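Endoglucanase, family GH5 (PDB 6GL2) hydrolyses hemicellulose and is probably an endo-acting glucanase that cleaves mixed-linked glucan. Local coordinates at residues 230-243 and 277-290. Numbering follows the deposited sequence.
Sequences FPYQFCLDGTDSTW and GSTFSDNPEDRLAH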
# COMPACT_ATOMS: atom_id res chain seq x y z
N PHE A 230 1.19 -0.74 14.34
CA PHE A 230 1.58 -0.23 15.66
C PHE A 230 0.45 -0.49 16.66
O PHE A 230 -0.66 -0.11 16.42
CB PHE A 230 1.86 1.28 15.60
CG PHE A 230 2.60 1.77 16.82
CD1 PHE A 230 1.92 1.91 18.03
CD2 PHE A 230 3.96 1.87 16.82
CE1 PHE A 230 2.62 2.26 19.19
CE2 PHE A 230 4.64 2.26 17.96
CZ PHE A 230 3.97 2.44 19.17
N PRO A 231 0.76 -1.14 17.81
CA PRO A 231 2.07 -1.65 18.22
C PRO A 231 2.27 -3.08 17.80
O PRO A 231 1.32 -3.85 17.85
CB PRO A 231 2.03 -1.52 19.76
CG PRO A 231 0.59 -1.83 20.03
CD PRO A 231 -0.20 -1.22 18.90
N TYR A 232 3.44 -3.44 17.30
CA TYR A 232 3.58 -4.71 16.66
C TYR A 232 3.33 -5.92 17.56
O TYR A 232 3.00 -7.00 17.08
CB TYR A 232 4.94 -4.79 15.92
CG TYR A 232 6.08 -4.98 16.86
CD1 TYR A 232 6.45 -6.26 17.30
CD2 TYR A 232 6.79 -3.89 17.35
CE1 TYR A 232 7.52 -6.41 18.18
CE2 TYR A 232 7.88 -4.05 18.21
CZ TYR A 232 8.21 -5.32 18.62
OH TYR A 232 9.28 -5.51 19.51
N GLN A 233 3.60 -5.77 18.85
CA GLN A 233 3.40 -6.87 19.76
C GLN A 233 1.92 -7.34 19.81
O GLN A 233 1.64 -8.51 19.94
CB GLN A 233 3.78 -6.42 21.16
CG GLN A 233 5.27 -6.15 21.30
CD GLN A 233 5.67 -4.73 21.06
OE1 GLN A 233 4.95 -3.87 20.47
NE2 GLN A 233 6.89 -4.41 21.58
N PHE A 234 1.03 -6.38 19.70
CA PHE A 234 -0.44 -6.57 19.59
C PHE A 234 -0.83 -6.90 18.16
O PHE A 234 -1.61 -7.83 17.92
CB PHE A 234 -1.12 -5.34 20.05
CG PHE A 234 -2.60 -5.39 19.97
CD1 PHE A 234 -3.34 -6.02 20.96
CD2 PHE A 234 -3.35 -4.79 18.93
CE1 PHE A 234 -4.72 -6.10 20.91
CE2 PHE A 234 -4.72 -4.84 18.90
CZ PHE A 234 -5.42 -5.51 19.88
N CYS A 235 -0.30 -6.20 17.19
CA CYS A 235 -0.81 -6.28 15.83
C CYS A 235 -0.29 -7.45 15.00
O CYS A 235 -1.01 -8.01 14.18
CB CYS A 235 -0.58 -4.99 15.09
SG CYS A 235 -1.39 -3.55 15.69
N LEU A 236 1.01 -7.74 15.17
CA LEU A 236 1.69 -8.75 14.38
C LEU A 236 2.07 -9.99 15.10
O LEU A 236 1.80 -11.11 14.60
CB LEU A 236 2.94 -8.14 13.73
CG LEU A 236 2.73 -6.99 12.72
CD1 LEU A 236 4.04 -6.45 12.17
CD2 LEU A 236 1.80 -7.46 11.60
N ASP A 237 2.68 -9.84 16.24
CA ASP A 237 3.24 -11.03 16.90
C ASP A 237 2.23 -11.83 17.70
O ASP A 237 2.44 -13.04 17.90
CB ASP A 237 4.32 -10.63 17.88
CG ASP A 237 5.55 -10.13 17.21
OD1 ASP A 237 5.63 -10.24 15.94
OD2 ASP A 237 6.42 -9.62 17.98
N GLY A 238 1.17 -11.19 18.16
CA GLY A 238 0.21 -11.86 19.03
C GLY A 238 0.73 -12.17 20.45
O GLY A 238 0.07 -12.92 21.23
N THR A 239 1.86 -11.52 20.81
CA THR A 239 2.51 -11.71 22.10
C THR A 239 1.82 -10.87 23.17
O THR A 239 1.90 -11.16 24.35
CB THR A 239 4.03 -11.40 22.03
OG1 THR A 239 4.27 -10.00 21.84
CG2 THR A 239 4.70 -12.21 20.92
N ASP A 240 1.14 -9.81 22.76
CA ASP A 240 0.35 -9.02 23.67
C ASP A 240 -1.05 -9.06 23.07
O ASP A 240 -1.21 -8.86 21.84
CB ASP A 240 0.89 -7.61 23.70
CG ASP A 240 0.14 -6.72 24.68
OD1 ASP A 240 -0.74 -7.22 25.44
OD2 ASP A 240 0.44 -5.51 24.69
N SER A 241 -2.07 -9.35 23.86
CA SER A 241 -3.41 -9.44 23.27
C SER A 241 -4.35 -8.39 23.74
O SER A 241 -5.49 -8.33 23.27
CB SER A 241 -4.04 -10.82 23.44
OG SER A 241 -4.21 -11.12 24.81
N THR A 242 -3.88 -7.54 24.65
CA THR A 242 -4.64 -6.46 25.12
C THR A 242 -4.14 -5.14 24.58
O THR A 242 -2.95 -4.98 24.29
CB THR A 242 -4.70 -6.42 26.67
OG1 THR A 242 -3.40 -6.17 27.15
CG2 THR A 242 -5.09 -7.79 27.22
N TRP A 243 -5.07 -4.24 24.42
CA TRP A 243 -4.79 -2.90 23.98
C TRP A 243 -5.84 -1.99 24.49
O TRP A 243 -7.05 -2.29 24.41
CB TRP A 243 -4.69 -2.82 22.42
CG TRP A 243 -4.14 -1.52 21.95
CD1 TRP A 243 -2.82 -1.22 21.66
CD2 TRP A 243 -4.86 -0.23 21.80
NE1 TRP A 243 -2.70 0.09 21.34
CE2 TRP A 243 -3.87 0.74 21.38
CE3 TRP A 243 -6.20 0.19 21.90
CZ2 TRP A 243 -4.21 2.07 21.20
CZ3 TRP A 243 -6.49 1.57 21.70
CH2 TRP A 243 -5.50 2.45 21.33
N GLY A 277 -3.25 -2.64 10.89
CA GLY A 277 -4.28 -3.48 11.43
C GLY A 277 -3.76 -4.44 12.45
O GLY A 277 -2.60 -4.28 12.87
N SER A 278 -4.64 -5.31 12.93
CA SER A 278 -4.21 -6.28 13.95
C SER A 278 -4.65 -7.64 13.57
O SER A 278 -5.73 -7.82 13.04
CB SER A 278 -4.78 -5.88 15.35
OG SER A 278 -6.18 -5.82 15.29
N THR A 279 -3.86 -8.63 13.89
CA THR A 279 -4.20 -10.02 13.69
C THR A 279 -5.18 -10.45 14.82
O THR A 279 -5.21 -9.84 15.89
CB THR A 279 -2.92 -10.86 13.67
OG1 THR A 279 -3.21 -12.11 12.99
CG2 THR A 279 -2.26 -11.08 15.06
N PHE A 280 -5.98 -11.42 14.53
CA PHE A 280 -6.90 -11.93 15.49
C PHE A 280 -6.17 -12.70 16.59
O PHE A 280 -5.55 -13.71 16.33
CB PHE A 280 -7.95 -12.86 14.86
CG PHE A 280 -9.00 -13.26 15.84
CD1 PHE A 280 -9.85 -12.33 16.40
CD2 PHE A 280 -9.02 -14.56 16.28
CE1 PHE A 280 -10.78 -12.72 17.36
CE2 PHE A 280 -9.94 -14.93 17.28
CZ PHE A 280 -10.81 -14.03 17.74
N SER A 281 -6.32 -12.29 17.83
CA SER A 281 -5.70 -13.01 18.97
C SER A 281 -6.69 -13.26 20.10
O SER A 281 -6.44 -12.90 21.28
CB SER A 281 -4.56 -12.15 19.52
OG SER A 281 -3.55 -11.98 18.53
N ASP A 282 -7.85 -13.81 19.77
CA ASP A 282 -8.90 -14.14 20.74
C ASP A 282 -9.22 -12.92 21.55
O ASP A 282 -9.43 -12.95 22.81
CB ASP A 282 -8.51 -15.34 21.63
CG ASP A 282 -8.55 -16.61 20.94
OD1 ASP A 282 -8.97 -16.81 19.77
OD2 ASP A 282 -8.26 -17.60 21.68
N ASN A 283 -9.31 -11.76 20.88
CA ASN A 283 -9.35 -10.48 21.52
C ASN A 283 -10.19 -9.43 20.80
O ASN A 283 -9.74 -8.33 20.47
CB ASN A 283 -7.89 -9.96 21.70
CG ASN A 283 -7.16 -9.75 20.38
OD1 ASN A 283 -7.56 -10.29 19.35
ND2 ASN A 283 -6.05 -9.02 20.43
N PRO A 284 -11.47 -9.77 20.50
CA PRO A 284 -12.27 -8.90 19.66
C PRO A 284 -12.47 -7.51 20.21
O PRO A 284 -12.56 -6.53 19.43
CB PRO A 284 -13.59 -9.69 19.46
CG PRO A 284 -13.61 -10.67 20.61
CD PRO A 284 -12.19 -11.03 20.86
N GLU A 285 -12.70 -7.36 21.53
CA GLU A 285 -12.97 -6.04 22.06
C GLU A 285 -11.75 -5.09 21.94
O GLU A 285 -11.91 -3.95 21.64
CB GLU A 285 -13.45 -6.12 23.51
CG GLU A 285 -14.86 -6.68 23.66
CD GLU A 285 -14.85 -8.15 23.99
N ASP A 286 -10.61 -5.65 22.19
CA ASP A 286 -9.40 -4.82 22.12
C ASP A 286 -9.03 -4.55 20.65
O ASP A 286 -8.56 -3.44 20.35
CB ASP A 286 -8.23 -5.36 22.97
CG ASP A 286 -8.42 -5.21 24.52
OD1 ASP A 286 -9.47 -4.75 25.04
OD2 ASP A 286 -7.45 -5.65 25.19
N ARG A 287 -9.22 -5.49 19.72
CA ARG A 287 -9.02 -5.21 18.31
C ARG A 287 -9.89 -4.07 17.85
O ARG A 287 -9.52 -3.21 17.10
CB ARG A 287 -9.27 -6.40 17.39
CG ARG A 287 -8.26 -7.46 17.42
CD ARG A 287 -8.67 -8.47 16.38
NE ARG A 287 -8.37 -8.27 14.97
CZ ARG A 287 -8.88 -8.95 13.94
NH1 ARG A 287 -9.99 -9.59 14.06
NH2 ARG A 287 -8.27 -8.99 12.75
N LEU A 288 -11.17 -4.07 18.29
CA LEU A 288 -12.07 -3.05 17.95
C LEU A 288 -11.66 -1.68 18.53
O LEU A 288 -11.70 -0.63 17.82
CB LEU A 288 -13.51 -3.35 18.48
CG LEU A 288 -14.58 -2.35 18.14
CD1 LEU A 288 -14.71 -2.00 16.65
CD2 LEU A 288 -15.94 -2.81 18.74
N ALA A 289 -11.30 -1.65 19.81
CA ALA A 289 -10.81 -0.42 20.45
C ALA A 289 -9.59 0.15 19.73
O ALA A 289 -9.51 1.32 19.47
CB ALA A 289 -10.45 -0.64 21.92
N HIS A 290 -8.66 -0.71 19.39
CA HIS A 290 -7.44 -0.31 18.68
C HIS A 290 -7.82 0.24 17.28
O HIS A 290 -7.32 1.29 16.87
CB HIS A 290 -6.54 -1.53 18.54
CG HIS A 290 -5.36 -1.25 17.69
ND1 HIS A 290 -5.36 -1.52 16.32
CD2 HIS A 290 -4.09 -0.76 17.99
CE1 HIS A 290 -4.17 -1.24 15.86
NE2 HIS A 290 -3.41 -0.65 16.84
O HOH W 1 -4.05 -9.20 18.27
O HOH W 2 -9.74 -1.88 25.11
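At the C-terminal rim of the (beta/alpha)8 barrel, the segments that follow adjacent strands 222-227 and 271-276 meet in an aromatic cluster: Phe234 from short helix 232-237, Trp243 from the loop after it, and His290 from helix 284-301. The edge of the His290 imidazole meets the face of the Trp243 five-membered ring, with planes at 88°, while His290 CA lies 3.9 Å from the centroid of the Trp243 six-membered ring, a CH-pi contact. His290 NE2 donates a hydrogen bond to Phe230 O, 2.8 Å away and only 8° out of the imidazole plane. Trp243 CB lies over the centre of one Phe234 face and a water over the other. That water donates to Phe234 O and Thr279 O and accepts from Ser281 OG and Asn283 ND2. Asn283 ND2 also hydrogen-bonds Ser241 O at 3.0 Å, and Asp286 OD2 takes the Trp243 N-H at 2.9 Å from above the carboxylate plane. Thr279 N to Cys235 O, 2.9 Å, ties the backbones. Asp240 and Thr242 have been seen to bind magnesium in this protein, though none is bound here; the Ser241 and Trp243 bonds hold the backbone either side of Thr242, consistent with steadying that site, while the NE2 bond and ring packing restrain the imidazole's rotation.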